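Avidin/streptavidin (Shewanella denitrificans, PDB 3SZH) binds biotin with high affinity as a member of the avidin family and is captured here in its biotin-free form. Local coordinates at residues Thr59-Trp67 / Ile77-Ile85; Val14-Tyr22 / Thr33-Ala41. All coordinates share one frame; numbering follows the deposited sequence. Where two conformers were deposited one is given.

Contact 1: Thr59-Trp67 / Ile77-Ile85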
ATOM      1  N   THR B  59       0.556  15.400   4.246  1.00 12.43           N
ATOM      2  CA  THR B  59      -0.531  15.250   3.293  1.00 12.59           C
ATOM      3  C   THR B  59      -0.405  14.041   2.373  1.00 12.02           C
ATOM      4  O   THR B  59      -1.314  13.789   1.604  1.00 12.94           O
ATOM      5  CB  THR B  59      -0.679  16.505   2.410  1.00 13.78           C
ATOM      6  OG1 THR B  59       0.520  16.665   1.633  1.00 15.73           O
ATOM      7  CG2 THR B  59      -0.948  17.749   3.268  1.00 15.31           C
ATOM      8  N   ALA B  60       0.710  13.304   2.457  1.00 11.21           N
ATOM      9  CA  ALA B  60       0.862  12.063   1.708  1.00 10.74           C
ATOM     10  C   ALA B  60       0.148  10.935   2.458  1.00 10.15           C
ATOM     11  O   ALA B  60       0.146  10.880   3.689  1.00 10.73           O
ATOM     12  CB  ALA B  60       2.324  11.728   1.537  1.00 11.27           C
ATOM     13  N   ILE B  61      -0.420  10.020   1.688  1.00  9.93           N
ATOM     14  CA  ILE B  61      -1.130   8.865   2.267  1.00  9.69           C
ATOM     15  C   ILE B  61      -0.998   7.665   1.351  1.00  9.22           C
ATOM     16  O   ILE B  61      -1.029   7.778   0.112  1.00 10.34           O
ATOM     17  CB  ILE B  61      -2.634   9.196   2.532  1.00 10.46           C
ATOM     18  CG1 ILE B  61      -3.373   7.999   3.149  1.00 10.54           C
ATOM     19  CG2 ILE B  61      -3.315   9.742   1.278  1.00 12.16           C
ATOM     20  CD1 ILE B  61      -4.760   8.306   3.600  1.00 11.64           C
ATOM     21  N   SER B  62      -0.815   6.498   1.953  1.00  8.82           N
ATOM     22  CA  SER B  62      -0.984   5.222   1.266  0.50  8.59           C
ATOM     23  C   SER B  62      -2.019   4.418   2.041  1.00  8.66           C
ATOM     24  O   SER B  62      -2.046   4.455   3.283  1.00  8.92           O
ATOM     25  CB  SER B  62       0.340   4.440   1.156  0.50  8.67           C
ATOM     26  OG  SER B  62       0.694   3.822   2.366  0.70  8.80           O
ATOM     27  N   PHE B  63      -2.849   3.674   1.328  1.00  8.03           N
ATOM     28  CA  PHE B  63      -3.719   2.711   2.014  1.00  8.07           C
ATOM     29  C   PHE B  63      -3.954   1.545   1.107  1.00  7.83           C
ATOM     30  O   PHE B  63      -3.867   1.658  -0.115  1.00  9.10           O
ATOM     31  CB  PHE B  63      -5.022   3.378   2.514  1.00  8.87           C
ATOM     32  CG  PHE B  63      -5.862   4.036   1.441  1.00  8.94           C
ATOM     33  CD1 PHE B  63      -5.634   5.345   1.057  1.00  9.70           C
ATOM     34  CD2 PHE B  63      -6.937   3.336   0.850  1.00 10.18           C
ATOM     35  CE1 PHE B  63      -6.428   5.960   0.090  1.00 11.65           C
ATOM     36  CE2 PHE B  63      -7.739   3.972  -0.129  1.00 11.71           C
ATOM     37  CZ  PHE B  63      -7.482   5.273  -0.487  1.00 11.90           C
ATOM     38  N   SER B  64      -4.219   0.392   1.715  1.00  7.91           N
ATOM     39  CA  SER B  64      -4.377  -0.843   0.943  0.50  7.72           C
ATOM     40  C   SER B  64      -5.399  -1.740   1.613  1.00  7.67           C
ATOM     41  O   SER B  64      -5.542  -1.768   2.855  1.00  8.00           O
ATOM     42  CB  SER B  64      -3.008  -1.517   0.791  0.50  7.17           C
ATOM     43  OG  SER B  64      -3.028  -2.800   0.190  0.50  5.84           O
ATOM     44  N   THR B  65      -6.128  -2.474   0.766  1.00  8.77           N
ATOM     45  CA  THR B  65      -7.146  -3.405   1.226  1.00  9.15           C
ATOM     46  C   THR B  65      -6.988  -4.732   0.515  1.00  8.66           C
ATOM     47  O   THR B  65      -6.756  -4.783  -0.705  1.00  9.47           O
ATOM     48  CB  THR B  65      -8.571  -2.835   1.058  1.00  9.95           C
ATOM     49  OG1 THR B  65      -9.481  -3.601   1.855  1.00 11.40           O
ATOM     50  CG2 THR B  65      -9.053  -2.843  -0.371  1.00 11.07           C
ATOM     51  N   LYS B  66      -7.121  -5.810   1.285  1.00  9.02           N
ATOM     52  CA  LYS B  66      -7.234  -7.158   0.753  1.00  8.93           C
ATOM     53  C   LYS B  66      -8.709  -7.472   0.543  1.00  8.99           C
ATOM     54  O   LYS B  66      -9.520  -7.328   1.461  1.00  8.86           O
ATOM     55  CB  LYS B  66      -6.580  -8.147   1.727  1.00  9.66           C
ATOM     56  CG  LYS B  66      -6.820  -9.618   1.398  1.00  9.81           C
ATOM     57  CD  LYS B  66      -6.021 -10.539   2.335  1.00 10.32           C
ATOM     58  CE  LYS B  66      -6.440 -11.973   2.153  1.00 10.90           C
ATOM     59  NZ  LYS B  66      -5.535 -12.898   2.905  1.00 11.15           N
ATOM     60  N   TRP B  67      -9.071  -7.918  -0.658  1.00  9.27           N
ATOM     61  CA  TRP B  67     -10.476  -8.165  -0.974  1.00  9.47           C
ATOM     62  C   TRP B  67     -10.937  -9.528  -0.488  1.00  9.13           C
ATOM     63  O   TRP B  67     -11.310 -10.415  -1.277  1.00 10.02           O
ATOM     64  CB  TRP B  67     -10.740  -7.987  -2.472  1.00 10.09           C
ATOM     65  CG  TRP B  67     -10.467  -6.594  -2.956  1.00  9.93           C
ATOM     66  CD1 TRP B  67      -9.383  -6.166  -3.692  1.00 10.88           C
ATOM     67  CD2 TRP B  67     -11.256  -5.439  -2.698  1.00 10.71           C
ATOM     68  NE1 TRP B  67      -9.470  -4.803  -3.916  1.00 10.52           N
ATOM     69  CE2 TRP B  67     -10.619  -4.341  -3.332  1.00 10.70           C
ATOM     70  CE3 TRP B  67     -12.466  -5.230  -2.024  1.00 11.24           C
ATOM     71  CZ2 TRP B  67     -11.147  -3.048  -3.295  1.00 11.57           C
ATOM     72  CZ3 TRP B  67     -12.976  -3.952  -1.977  1.00 13.03           C
ATOM     73  CH2 TRP B  67     -12.325  -2.881  -2.609  1.00 12.85           C
ATOM     74  N   ILE B  77      -5.729  -7.638  -4.160  1.00  9.09           N
ATOM     75  CA  ILE B  77      -5.374  -6.590  -3.195  1.00  9.39           C
ATOM     76  C   ILE B  77      -5.253  -5.287  -3.991  1.00  9.58           C
ATOM     77  O   ILE B  77      -4.581  -5.263  -5.036  1.00 10.46           O
ATOM     78  CB  ILE B  77      -3.984  -6.871  -2.544  1.00  9.55           C
ATOM     79  CG1 ILE B  77      -3.966  -8.248  -1.838  1.00 10.15           C
ATOM     80  CG2 ILE B  77      -3.613  -5.746  -1.551  1.00 10.45           C
ATOM     81  CD1 ILE B  77      -2.576  -8.710  -1.453  1.00 10.03           C
ATOM     82  N   THR B  78      -5.871  -4.212  -3.497  1.00  9.11           N
ATOM     83  CA  THR B  78      -5.694  -2.888  -4.086  1.00  9.12           C
ATOM     84  C   THR B  78      -4.900  -2.003  -3.152  1.00  8.70           C
ATOM     85  O   THR B  78      -5.095  -2.040  -1.934  1.00 10.20           O
ATOM     86  CB  THR B  78      -7.049  -2.228  -4.390  1.00  9.67           C
ATOM     87  OG1 THR B  78      -7.754  -3.074  -5.294  1.00 10.79           O
ATOM     88  CG2 THR B  78      -6.878  -0.828  -5.039  1.00 10.79           C
ATOM     89  N   SER B  79      -3.967  -1.246  -3.715  1.00  9.35           N
ATOM     90  CA  SER B  79      -3.167  -0.286  -2.973  1.00  9.49           C
ATOM     91  C   SER B  79      -3.273   1.072  -3.643  1.00  9.22           C
ATOM     92  O   SER B  79      -3.112   1.189  -4.853  1.00 10.63           O
ATOM     93  CB  SER B  79      -1.702  -0.668  -2.970  1.00 10.87           C
ATOM     94  OG  SER B  79      -1.541  -1.916  -2.349  1.00 13.09           O
ATOM     95  N   TRP B  80      -3.532   2.100  -2.862  1.00  9.02           N
ATOM     96  CA  TRP B  80      -3.621   3.496  -3.301  1.00  9.14           C
ATOM     97  C   TRP B  80      -2.446   4.268  -2.724  1.00  9.37           C
ATOM     98  O   TRP B  80      -2.072   4.112  -1.557  1.00  9.56           O
ATOM     99  CB  TRP B  80      -4.905   4.100  -2.754  1.00  9.86           C
ATOM    100  CG  TRP B  80      -6.208   3.622  -3.304  1.00  9.20           C
ATOM    101  CD1 TRP B  80      -6.965   4.238  -4.247  1.00  9.99           C
ATOM    102  CD2 TRP B  80      -6.955   2.463  -2.895  1.00  9.81           C
ATOM    103  NE1 TRP B  80      -8.146   3.580  -4.445  1.00 10.59           N
ATOM    104  CE2 TRP B  80      -8.160   2.464  -3.639  1.00 10.10           C
ATOM    105  CE3 TRP B  80      -6.751   1.450  -1.936  1.00  9.37           C
ATOM    106  CZ2 TRP B  80      -9.168   1.513  -3.435  1.00 11.17           C
ATOM    107  CZ3 TRP B  80      -7.743   0.487  -1.759  1.00 10.56           C
ATOM    108  CH2 TRP B  80      -8.935   0.534  -2.496  1.00 10.85           C
ATOM    109  N   SER B  81      -1.909   5.169  -3.547  1.00  9.64           N
ATOM    110  CA  SER B  81      -0.923   6.158  -3.124  1.00  9.76           C
ATOM    111  C   SER B  81      -1.462   7.515  -3.520  1.00 10.19           C
ATOM    112  O   SER B  81      -1.900   7.693  -4.658  1.00 10.68           O
ATOM    113  CB  SER B  81       0.407   5.967  -3.851  1.00 10.87           C
ATOM    114  OG  SER B  81       0.982   4.706  -3.553  1.00 12.70           O
ATOM    115  N   GLY B  82      -1.452   8.478  -2.618  1.00 10.11           N
ATOM    116  CA  GLY B  82      -2.011   9.762  -2.975  1.00 11.59           C
ATOM    117  C   GLY B  82      -1.720  10.843  -1.975  1.00 11.30           C
ATOM    118  O   GLY B  82      -0.865  10.731  -1.101  1.00 10.90           O
ATOM    119  N   PHE B  83      -2.408  11.956  -2.167  1.00 11.62           N
ATOM    120  CA  PHE B  83      -2.139  13.152  -1.379  1.00 11.99           C
ATOM    121  C   PHE B  83      -3.406  13.960  -1.178  1.00 12.36           C
ATOM    122  O   PHE B  83      -4.322  13.963  -2.006  1.00 12.69           O
ATOM    123  CB  PHE B  83      -1.046  14.003  -2.039  1.00 13.17           C
ATOM    124  CG  PHE B  83      -1.357  14.383  -3.453  1.00 13.46           C
ATOM    125  CD1 PHE B  83      -0.945  13.570  -4.502  1.00 14.59           C
ATOM    126  CD2 PHE B  83      -2.091  15.542  -3.737  1.00 14.76           C
ATOM    127  CE1 PHE B  83      -1.255  13.898  -5.816  1.00 16.26           C
ATOM    128  CE2 PHE B  83      -2.396  15.867  -5.033  1.00 16.93           C
ATOM    129  CZ  PHE B  83      -1.985  15.055  -6.070  1.00 16.82           C
ATOM    130  N   TYR B  84      -3.448  14.628  -0.040  1.00 13.69           N
ATOM    131  CA  TYR B  84      -4.551  15.507   0.307  1.00 13.82           C
ATOM    132  C   TYR B  84      -4.406  16.867  -0.350  1.00 15.22           C
ATOM    133  O   TYR B  84      -3.318  17.458  -0.352  1.00 15.89           O
ATOM    134  CB  TYR B  84      -4.593  15.663   1.816  1.00 14.73           C
ATOM    135  CG  TYR B  84      -5.634  16.662   2.286  1.00 15.16           C
ATOM    136  CD1 TYR B  84      -6.963  16.286   2.462  1.00 14.38           C
ATOM    137  CD2 TYR B  84      -5.293  18.001   2.506  1.00 16.55           C
ATOM    138  CE1 TYR B  84      -7.925  17.216   2.879  1.00 15.06           C
ATOM    139  CE2 TYR B  84      -6.237  18.923   2.926  1.00 17.64           C
ATOM    140  CZ  TYR B  84      -7.548  18.532   3.098  1.00 16.40           C
ATOM    141  OH  TYR B  84      -8.465  19.465   3.513  1.00 18.20           O
ATOM    142  N   ILE B  85      -5.525  17.368  -0.857  1.00 15.55           N
ATOM    143  CA  ILE B  85      -5.604  18.708  -1.420  1.00 17.64           C
ATOM    144  C   ILE B  85      -6.899  19.373  -0.976  1.00 17.92           C
ATOM    145  O   ILE B  85      -7.929  18.730  -0.792  1.00 18.65           O
ATOM    146  CB  ILE B  85      -5.473  18.710  -2.964  1.00 19.32           C
ATOM    147  CG1 ILE B  85      -6.360  17.646  -3.633  1.00 21.94           C
ATOM    148  CG2 ILE B  85      -4.010  18.600  -3.375  1.00 21.08           C
ATOM    149  CD1 ILE B  85      -6.161  17.510  -5.146  1.00 21.49           C
TER
HETATM  150  O   HOH W   1      -0.640  17.488  -0.667  1.00 21.07           O

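Contact 2: Val14-Tyr22 / Thr33-Ala41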
ATOM      1  N   VAL B  14     -15.050   9.710  -0.307  1.00 11.03           N
ATOM      2  CA  VAL B  14     -15.854   8.959  -1.286  0.50 11.33           C
ATOM      3  C   VAL B  14     -15.338   9.229  -2.691  1.00 11.28           C
ATOM      4  O   VAL B  14     -15.210  10.380  -3.107  1.00 12.23           O
ATOM      5  CB  VAL B  14     -17.377   9.316  -1.220  0.50 10.95           C
ATOM      6  CG1 VAL B  14     -18.185   8.326  -2.005  0.50 11.92           C
ATOM      7  CG2 VAL B  14     -17.873   9.339   0.202  0.50  9.65           C
ATOM      8  N   ASN B  15     -15.059   8.187  -3.450  1.00 11.15           N
ATOM      9  CA  ASN B  15     -14.531   8.360  -4.803  1.00 11.64           C
ATOM     10  C   ASN B  15     -15.614   8.464  -5.871  1.00 12.04           C
ATOM     11  O   ASN B  15     -16.813   8.487  -5.605  1.00 12.32           O
ATOM     12  CB  ASN B  15     -13.465   7.283  -5.145  1.00 11.78           C
ATOM     13  CG  ASN B  15     -14.058   5.911  -5.429  1.00 11.26           C
ATOM     14  OD1 ASN B  15     -15.272   5.756  -5.599  1.00 11.39           O
ATOM     15  ND2 ASN B  15     -13.194   4.900  -5.500  1.00 12.72           N
ATOM     16  N   GLN B  16     -15.160   8.589  -7.112  1.00 12.73           N
ATOM     17  CA  GLN B  16     -16.048   8.782  -8.275  1.00 13.40           C
ATOM     18  C   GLN B  16     -16.967   7.585  -8.605  1.00 13.23           C
ATOM     19  O   GLN B  16     -17.883   7.704  -9.440  1.00 14.51           O
ATOM     20  CB  GLN B  16     -15.224   9.204  -9.512  1.00 13.99           C
ATOM     21  CG  GLN B  16     -14.405   8.082 -10.155  1.00 15.09           C
ATOM     22  CD  GLN B  16     -13.161   7.641  -9.364  1.00 14.49           C
ATOM     23  OE1 GLN B  16     -12.674   8.346  -8.462  1.00 14.24           O
ATOM     24  NE2 GLN B  16     -12.620   6.493  -9.749  1.00 17.08           N
ATOM     25  N   ASP B  17     -16.706   6.431  -8.005  1.00 12.76           N
ATOM     26  CA  ASP B  17     -17.573   5.269  -8.122  1.00 13.51           C
ATOM     27  C   ASP B  17     -18.613   5.197  -7.015  1.00 13.40           C
ATOM     28  O   ASP B  17     -19.485   4.322  -7.056  1.00 14.47           O
ATOM     29  CB  ASP B  17     -16.753   3.989  -8.065  1.00 13.37           C
ATOM     30  CG  ASP B  17     -15.771   3.866  -9.197  1.00 15.35           C
ATOM     31  OD1 ASP B  17     -16.060   4.337 -10.322  0.50 13.79           O
ATOM     32  OD2 ASP B  17     -14.702   3.258  -8.965  0.50 13.39           O
ATOM     33  N   GLY B  18     -18.492   6.072  -6.010  1.00 12.00           N
ATOM     34  CA  GLY B  18     -19.339   5.993  -4.815  1.00 11.89           C
ATOM     35  C   GLY B  18     -18.759   5.166  -3.676  1.00 11.00           C
ATOM     36  O   GLY B  18     -19.437   4.960  -2.669  1.00 11.41           O
ATOM     37  N   SER B  19     -17.510   4.711  -3.815  1.00 10.91           N
ATOM     38  CA  SER B  19     -16.860   3.883  -2.779  1.00 10.52           C
ATOM     39  C   SER B  19     -16.287   4.751  -1.691  1.00 10.29           C
ATOM     40  O   SER B  19     -15.774   5.830  -1.974  1.00 10.72           O
ATOM     41  CB  SER B  19     -15.748   3.072  -3.421  1.00 10.42           C
ATOM     42  OG  SER B  19     -16.268   2.261  -4.453  1.00 11.10           O
ATOM     43  N   THR B  20     -16.326   4.278  -0.447  1.00  9.71           N
ATOM     44  CA  THR B  20     -15.875   5.083   0.685  1.00  9.91           C
ATOM     45  C   THR B  20     -14.710   4.433   1.438  1.00  8.78           C
ATOM     46  O   THR B  20     -14.766   3.253   1.809  1.00  9.40           O
ATOM     47  CB  THR B  20     -17.006   5.323   1.692  1.00  9.93           C
ATOM     48  OG1 THR B  20     -18.122   5.886   0.999  1.00 11.58           O
ATOM     49  CG2 THR B  20     -16.588   6.253   2.836  1.00 10.91           C
ATOM     50  N   LEU B  21     -13.680   5.237   1.675  1.00  9.43           N
ATOM     51  CA  LEU B  21     -12.661   4.995   2.683  1.00  9.41           C
ATOM     52  C   LEU B  21     -13.058   5.622   3.996  1.00  8.95           C
ATOM     53  O   LEU B  21     -13.237   6.844   4.074  1.00  9.42           O
ATOM     54  CB  LEU B  21     -11.309   5.542   2.230  1.00 10.00           C
ATOM     55  CG  LEU B  21     -10.176   5.508   3.266  1.00 10.08           C
ATOM     56  CD1 LEU B  21      -9.774   4.070   3.558  1.00 10.76           C
ATOM     57  CD2 LEU B  21      -8.970   6.307   2.821  1.00 11.70           C
ATOM     58  N   TYR B  22     -13.196   4.792   5.020  1.00  8.98           N
ATOM     59  CA  TYR B  22     -13.459   5.205   6.404  1.00  9.67           C
ATOM     60  C   TYR B  22     -12.147   5.101   7.158  1.00  9.76           C
ATOM     61  O   TYR B  22     -11.719   3.970   7.483  1.00 10.64           O
ATOM     62  CB  TYR B  22     -14.531   4.307   7.042  1.00 10.71           C
ATOM     63  CG  TYR B  22     -15.843   4.255   6.298  1.00  9.92           C
ATOM     64  CD1 TYR B  22     -16.048   3.298   5.289  1.00 10.58           C
ATOM     65  CD2 TYR B  22     -16.880   5.162   6.578  1.00 10.84           C
ATOM     66  CE1 TYR B  22     -17.250   3.224   4.595  1.00 10.32           C
ATOM     67  CE2 TYR B  22     -18.088   5.096   5.906  1.00 11.76           C
ATOM     68  CZ  TYR B  22     -18.266   4.112   4.917  1.00 11.22           C
ATOM     69  OH  TYR B  22     -19.443   4.020   4.199  1.00 13.07           O
ATOM     70  N   THR B  33      -5.379   2.734  10.181  1.00  9.07           N
ATOM     71  CA  THR B  33      -6.346   1.642  10.079  1.00  9.54           C
ATOM     72  C   THR B  33      -7.653   2.236   9.576  1.00  8.61           C
ATOM     73  O   THR B  33      -7.910   3.437   9.714  1.00  9.88           O
ATOM     74  CB  THR B  33      -6.620   0.920  11.395  1.00 10.18           C
ATOM     75  OG1 THR B  33      -7.359   1.778  12.272  1.00 12.13           O
ATOM     76  CG2 THR B  33      -5.335   0.435  12.071  1.00 11.79           C
ATOM     77  N   GLY B  34      -8.474   1.391   8.971  1.00  9.28           N
ATOM     78  CA  GLY B  34      -9.793   1.816   8.546  1.00  9.55           C
ATOM     79  C   GLY B  34     -10.536   0.704   7.857  1.00  8.32           C
ATOM     80  O   GLY B  34     -10.165  -0.483   7.953  1.00  8.27           O
ATOM     81  N   SER B  35     -11.606   1.064   7.173  1.00  9.06           N
ATOM     82  CA  SER B  35     -12.469   0.154   6.424  1.00  9.32           C
ATOM     83  C   SER B  35     -12.748   0.767   5.065  1.00  8.40           C
ATOM     84  O   SER B  35     -12.744   1.995   4.922  1.00 10.06           O
ATOM     85  CB  SER B  35     -13.802  -0.077   7.134  1.00 11.14           C
ATOM     86  OG  SER B  35     -13.635  -0.665   8.419  1.00 13.68           O
ATOM     87  N   TYR B  36     -13.032  -0.059   4.075  1.00  8.49           N
ATOM     88  CA  TYR B  36     -13.390   0.380   2.734  1.00  8.91           C
ATOM     89  C   TYR B  36     -14.670  -0.315   2.321  1.00  8.69           C
ATOM     90  O   TYR B  36     -14.801  -1.540   2.486  1.00  9.25           O
ATOM     91  CB  TYR B  36     -12.262   0.045   1.783  1.00  9.46           C
ATOM     92  CG  TYR B  36     -12.354   0.672   0.427  1.00  9.37           C
ATOM     93  CD1 TYR B  36     -13.033   0.048  -0.603  1.00 11.73           C
ATOM     94  CD2 TYR B  36     -11.779   1.916   0.177  1.00 10.70           C
ATOM     95  CE1 TYR B  36     -13.113   0.614  -1.876  1.00 12.72           C
ATOM     96  CE2 TYR B  36     -11.835   2.492  -1.111  1.00 11.59           C
ATOM     97  CZ  TYR B  36     -12.504   1.821  -2.110  1.00 11.42           C
ATOM     98  OH  TYR B  36     -12.556   2.390  -3.369  1.00 13.90           O
ATOM     99  N   ILE B  37     -15.595   0.467   1.763  1.00  8.95           N
ATOM    100  CA  ILE B  37     -16.791  -0.099   1.152  1.00  9.43           C
ATOM    101  C   ILE B  37     -16.816   0.276  -0.317  1.00  9.27           C
ATOM    102  O   ILE B  37     -16.882   1.470  -0.673  1.00  9.91           O
ATOM    103  CB  ILE B  37     -18.095   0.292   1.860  1.00  9.47           C
ATOM    104  CG1 ILE B  37     -18.099  -0.216   3.307  1.00 10.19           C
ATOM    105  CG2 ILE B  37     -19.306  -0.244   1.078  1.00 10.58           C
ATOM    106  CD1 ILE B  37     -19.350   0.157   4.128  1.00 10.94           C
ATOM    107  N   ASN B  38     -16.709  -0.743  -1.161  1.00  9.77           N
ATOM    108  CA  ASN B  38     -16.768  -0.594  -2.616  1.00 10.01           C
ATOM    109  C   ASN B  38     -18.216  -0.495  -3.052  1.00 10.13           C
ATOM    110  O   ASN B  38     -19.078  -1.275  -2.638  1.00 10.87           O
ATOM    111  CB  ASN B  38     -16.107  -1.842  -3.224  1.00 10.58           C
ATOM    112  CG  ASN B  38     -16.267  -1.946  -4.729  1.00 11.57           C
ATOM    113  OD1 ASN B  38     -16.210  -0.950  -5.447  1.00 12.76           O
ATOM    114  ND2 ASN B  38     -16.428  -3.155  -5.212  1.00 13.23           N
ATOM    115  N   ARG B  39     -18.480   0.479  -3.922  1.00 10.71           N
ATOM    116  CA  ARG B  39     -19.818   0.627  -4.501  1.00 11.32           C
ATOM    117  C   ARG B  39     -19.763   0.821  -6.018  1.00 12.40           C
ATOM    118  O   ARG B  39     -20.675   1.407  -6.613  1.00 13.09           O
ATOM    119  CB  ARG B  39     -20.575   1.783  -3.828  1.00 11.66           C
ATOM    120  CG  ARG B  39     -20.709   1.580  -2.324  1.00 11.33           C
ATOM    121  CD  ARG B  39     -21.683   2.563  -1.708  1.00 11.54           C
ATOM    122  NE  ARG B  39     -21.654   2.522  -0.244  1.00 11.31           N
ATOM    123  CZ  ARG B  39     -20.766   3.166   0.507  1.00 10.26           C
ATOM    124  NH1 ARG B  39     -19.829   3.922  -0.041  1.00 11.02           N
ATOM    125  NH2 ARG B  39     -20.805   3.038   1.821  1.00 11.25           N
ATOM    126  N   ALA B  40     -18.685   0.365  -6.653  1.00 12.07           N
ATOM    127  CA  ALA B  40     -18.543   0.495  -8.116  1.00 13.23           C
ATOM    128  C   ALA B  40     -19.539  -0.404  -8.845  1.00 13.11           C
ATOM    129  O   ALA B  40     -19.472  -1.630  -8.756  1.00 13.30           O
ATOM    130  CB  ALA B  40     -17.138   0.207  -8.537  1.00 13.40           C
ATOM    131  N   ALA B  41     -20.473   0.223  -9.566  1.00 14.48           N
ATOM    132  CA  ALA B  41     -21.563  -0.506 -10.228  1.00 15.45           C
ATOM    133  C   ALA B  41     -21.042  -1.601 -11.146  1.00 15.06           C
ATOM    134  O   ALA B  41     -20.123  -1.369 -11.935  1.00 15.64           O
ATOM    135  CB  ALA B  41     -22.460   0.459 -10.994  1.00 16.82           C
TER
HETATM  136  O   HOH W   2     -20.437   3.177  -9.458  1.00 18.16           O

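Contact 1: Thr59-Trp67 / Ile77-Ile85
From Ala60 opposite Phe83 to Lys66 opposite Ile77, strand 60-66 runs antiparallel to strand 77-85 at 171°, with axes 4.7 Å apart and paired backbone bonds at Ile61-Gly82, Phe63-Trp80 and Thr65-Thr78. On the face carrying Phe63, Thr65 and Trp80, the aromatic pair dominates. The Phe63 ring and the five-membered ring of Trp80 form an offset stack, planes 16° apart and centroids 4.4 Å apart, packed tightly enough that Phe63 CE2 comes within 3.2 Å of Trp80 CD2. With its CG lodged between backbone N and carbonyl carbon (chi1 58°), the phenyl group leans across to the neighbouring strand, where Trp80 CB adds a CH-pi contact 3.7 Å from the Phe63 ring centroid. The methyl of Thr78 covers the other face of the indole, and Thr65 CG2 lies at its edge, 3.8 Å from Trp80 CZ3. With Trp80 NE1 bonded to Asp115, the indole is fixed from both faces and from its polar edge. Further along, Trp67 NE1 donates an almost straight bond of 2.8 Å to Thr78 OG1, which lies in the plane of the indole. On the reverse face, in the conformer modelled, Ser64 OG lies 3.1 Å from Ser79 OG and may share a proton with it; Lys66 NZ bonds Val56 O of the second subunit, so this face lies against that subunit. At the far end, a water accepts from Thr59 OG1, itself bonded to Gly103 N of the second subunit, and donates to Tyr84 O. The pair is a hairpin of the antiparallel avidin barrel, in which inward-facing tryptophans line the biotin pocket; the placing of Trp67, Thr78 and Trp80 is consistent with that role.

Contact 2: Val14-Tyr22 / Thr33-Ala41
Arg39 NH1 is shared by two acceptors, donating to Gly18 O at 2.9 Å and to Thr20 OG1 at 2.8 Å, both close to the guanidinium plane. The other terminal nitrogen, NH2, gives a 2.9 Å bond to Tyr22 OH, with the phenol ring turned 76° from the guanidinium. An extended chain from CG to NE (chi2 -169°) carries the group back over Gly18 to these partners, and Ile37 CG2 covers one guanidinium face. With an alanine here the guanidinium is gone, and the Tyr22 hydroxyl, Gly18 O and Thr20 OG1, left without their common donor group, would probably be less firmly held together. Thr20 CG2 sits over the centre of the Tyr22 ring, while Ile37 CD1 approaches Tyr22 CE1 obliquely at 3.7 Å. The backbones pair as an antiparallel hairpin of the avidin barrel, Thr20 with Ile37 and Tyr22 with Ser35. On the barrel's inner side, Asn15, Ser19 and Tyr36 gather with Ser19 CB 3.3 Å from Tyr36 OH, a cluster which, as in streptavidin, probably receives the ureido oxygen of biotin. Asn15 OD1 accepts from Asp17 N, an Asx turn within the type I turn 15-18, and from Ser19 N on the opposite face of its amide. Ser19 OG takes a nearly straight 2.9 Å bond from Arg39 N, and beyond it Asp17 CB rests against Ala40 CB.

Along the chain the hairpin of contact 2 is complete before that of contact 1 begins, so the two follow in series within one eight-stranded antiparallel barrel. Strand 50-57 lies between them in the sheet, pairing with 31-37 on one side and 60-66 on the other. Their centres are 12 Å apart, yet they meet through the barrel interior: Trp67 CH2 packs against Tyr36 CD1 at 3.6 Å, and Phe63 CE1 against Leu21 CD2 at 3.7 Å. Contact 1 also faces the second subunit, which does not reach contact 2. Together they bring aromatic and polar groups to what is, by family resemblance, probably the biotin pocket.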